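Local structure of putative oxidoreductase (Magnetospirillum magnetotacticum, 3C1A) at residues V70-I75 against G93-V98. The protein is a putative oxidoreductase that probably binds a nicotinamide dinucleotide cofactor through its Rossmann-fold domain. Sequence-based numbering, arbitrary orientation. Where two conformers were deposited one is given.
Sequences VEAVII and GKAVLV
Val73 and Ile75 reach across to Ala95 and Leu97 through three backbone hydrogen bonds that zip residues 72-75 and 95-98 into neighbouring parallel strands. Val73 N gives to Ala95 O at 2.7 Å, the donor almost in line with the C=O bond; Leu97 N returns to Val73 O at 3.0 Å, and Ile75 N closes the series on Leu97 O at 2.9 Å. Each of these carbonyls also receives a CA-H: Ala95 O from Ala72, Val73 O from Val96 and Leu97 O from Ile74. Packing is tightest on the face that carries Val73, Ile75, Val96 and Val98. There CD1 of Ile75 presses on CG1 of Val96 at 3.5 Å, closer than ordinary van der Waals contact, while Ile75 CB meets CG2 of Val98; helix 82-91 packs over Ile75, Val96 and Val98. On the face of Ala72, Ile74, Ala95 and Leu97 the fit is looser: the Ala72 and Ala95 CB atoms are 4.0 Å apart and Ile74 CG1 is 4.4 Å from Leu97 CB. At the strand entrance, where Glu71 is partly exposed and its carboxylate is salt-bridged to Arg292, with Arg12 N as a second partner, Lys94 takes over. With CG lying opposite its own carbonyl carbon (chi1 -69°), its chain crosses Val70 at about a right angle, CE lying 3.8 Å from Val70 CB; the bend at chi4 (46°) delivers NZ to Ala67 O. Replacing Lys94 by an alanine would probably strip Val70 of the methylene chain lying across it and leave Ala67 O without its ammonium donor. The contact thus joins the two strands of a right-handed beta-alpha-beta crossover in the Rossmann fold, and its chemistry implies a core held by backbone bonds and branched aliphatic packing, with one buried ammonium group tied to a main-chain carbonyl at its edge.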
loop_
_atom_site.group_PDB
_atom_site.type_symbol
_atom_site.label_atom_id
_atom_site.label_comp_id
_atom_site.label_asym_id
_atom_site.label_seq_id
_atom_site.Cartn_x
_atom_site.Cartn_y
_atom_site.Cartn_z
ATOM N N VAL A 70 0.266 19.174 16.463
ATOM C CA VAL A 70 0.364 18.064 15.510
ATOM C C VAL A 70 0.269 18.649 14.121
ATOM O O VAL A 70 -0.684 19.350 13.817
ATOM C CB VAL A 70 -0.757 17.017 15.731
ATOM C CG1 VAL A 70 -0.819 16.049 14.578
ATOM C CG2 VAL A 70 -0.544 16.275 17.054
ATOM N N GLU A 71 1.246 18.358 13.276
ATOM C CA GLU A 71 1.227 18.845 11.889
ATOM C C GLU A 71 0.534 17.876 10.910
ATOM O O GLU A 71 -0.013 18.307 9.894
ATOM C CB GLU A 71 2.643 19.125 11.427
ATOM C CG GLU A 71 3.252 20.302 12.163
ATOM C CD GLU A 71 4.618 20.660 11.670
ATOM O OE1 GLU A 71 4.718 21.478 10.735
ATOM O OE2 GLU A 71 5.592 20.156 12.256
ATOM N N ALA A 72 0.589 16.579 11.222
ATOM C CA ALA A 72 0.162 15.511 10.319
ATOM C C ALA A 72 -0.184 14.262 11.116
ATOM O O ALA A 72 0.369 14.037 12.179
ATOM C CB ALA A 72 1.289 15.199 9.287
ATOM N N VAL A 73 -1.130 13.477 10.598
ATOM C CA VAL A 73 -1.645 12.277 11.273
ATOM C C VAL A 73 -1.419 11.032 10.399
ATOM O O VAL A 73 -1.765 11.044 9.214
ATOM C CB VAL A 73 -3.170 12.394 11.571
ATOM C CG1 VAL A 73 -3.653 11.197 12.373
ATOM C CG2 VAL A 73 -3.496 13.716 12.313
ATOM N N ILE A 74 -0.837 9.978 10.983
ATOM C CA ILE A 74 -0.781 8.681 10.356
ATOM C C ILE A 74 -1.961 7.822 10.893
ATOM O O ILE A 74 -2.099 7.602 12.120
ATOM C CB ILE A 74 0.567 7.995 10.659
ATOM C CG1 ILE A 74 1.741 8.902 10.238
ATOM C CG2 ILE A 74 0.656 6.605 10.015
ATOM C CD1 ILE A 74 3.134 8.222 10.353
ATOM N N ILE A 75 -2.830 7.375 9.996
ATOM C CA ILE A 75 -3.991 6.605 10.368
ATOM C C ILE A 75 -3.712 5.109 10.022
ATOM O O ILE A 75 -3.765 4.693 8.859
ATOM C CB ILE A 75 -5.295 7.200 9.677
ATOM C CG1 ILE A 75 -5.527 8.644 10.155
ATOM C CG2 ILE A 75 -6.489 6.380 9.985
ATOM C CD1 ILE A 75 -6.460 9.459 9.254
ATOM N N GLY A 93 -7.410 20.422 9.291
ATOM C CA GLY A 93 -6.251 20.948 8.595
ATOM C C GLY A 93 -4.965 20.146 8.729
ATOM O O GLY A 93 -3.915 20.644 8.365
ATOM N N LYS A 94 -5.028 18.894 9.185
ATOM C CA LYS A 94 -3.809 18.087 9.323
ATOM C C LYS A 94 -3.654 17.137 8.163
ATOM O O LYS A 94 -4.589 16.396 7.831
ATOM C CB LYS A 94 -3.810 17.299 10.613
ATOM C CG LYS A 94 -3.669 18.207 11.808
ATOM C CD LYS A 94 -4.286 17.616 12.991
ATOM C CE LYS A 94 -3.946 18.435 14.248
ATOM N NZ LYS A 94 -4.107 19.879 14.071
ATOM N N ALA A 95 -2.469 17.148 7.569
ATOM C CA ALA A 95 -2.110 16.181 6.543
ATOM C C ALA A 95 -2.222 14.742 7.035
ATOM O O ALA A 95 -1.937 14.461 8.223
ATOM C CB ALA A 95 -0.706 16.420 6.076
ATOM N N VAL A 96 -2.619 13.842 6.117
ATOM C CA VAL A 96 -2.949 12.443 6.471
ATOM C C VAL A 96 -2.165 11.468 5.625
ATOM O O VAL A 96 -2.095 11.633 4.406
ATOM C CB VAL A 96 -4.470 12.125 6.277
ATOM C CG1 VAL A 96 -4.707 10.675 6.498
ATOM C CG2 VAL A 96 -5.373 12.989 7.229
ATOM N N LEU A 97 -1.543 10.481 6.281
ATOM C CA LEU A 97 -1.029 9.268 5.645
ATOM C C LEU A 97 -1.838 8.122 6.178
ATOM O O LEU A 97 -1.766 7.834 7.385
ATOM C CB LEU A 97 0.464 9.038 5.989
ATOM C CG LEU A 97 1.080 7.760 5.383
ATOM C CD1 LEU A 97 1.107 7.734 3.830
ATOM C CD2 LEU A 97 2.504 7.561 5.939
ATOM N N VAL A 98 -2.722 7.548 5.336
ATOM C CA VAL A 98 -3.589 6.479 5.778
ATOM C C VAL A 98 -3.221 5.152 5.172
ATOM O O VAL A 98 -2.895 5.054 3.981
ATOM C CB VAL A 98 -5.064 6.792 5.459
ATOM C CG1 VAL A 98 -5.193 7.109 4.022
ATOM C CG2 VAL A 98 -5.930 5.649 5.920
#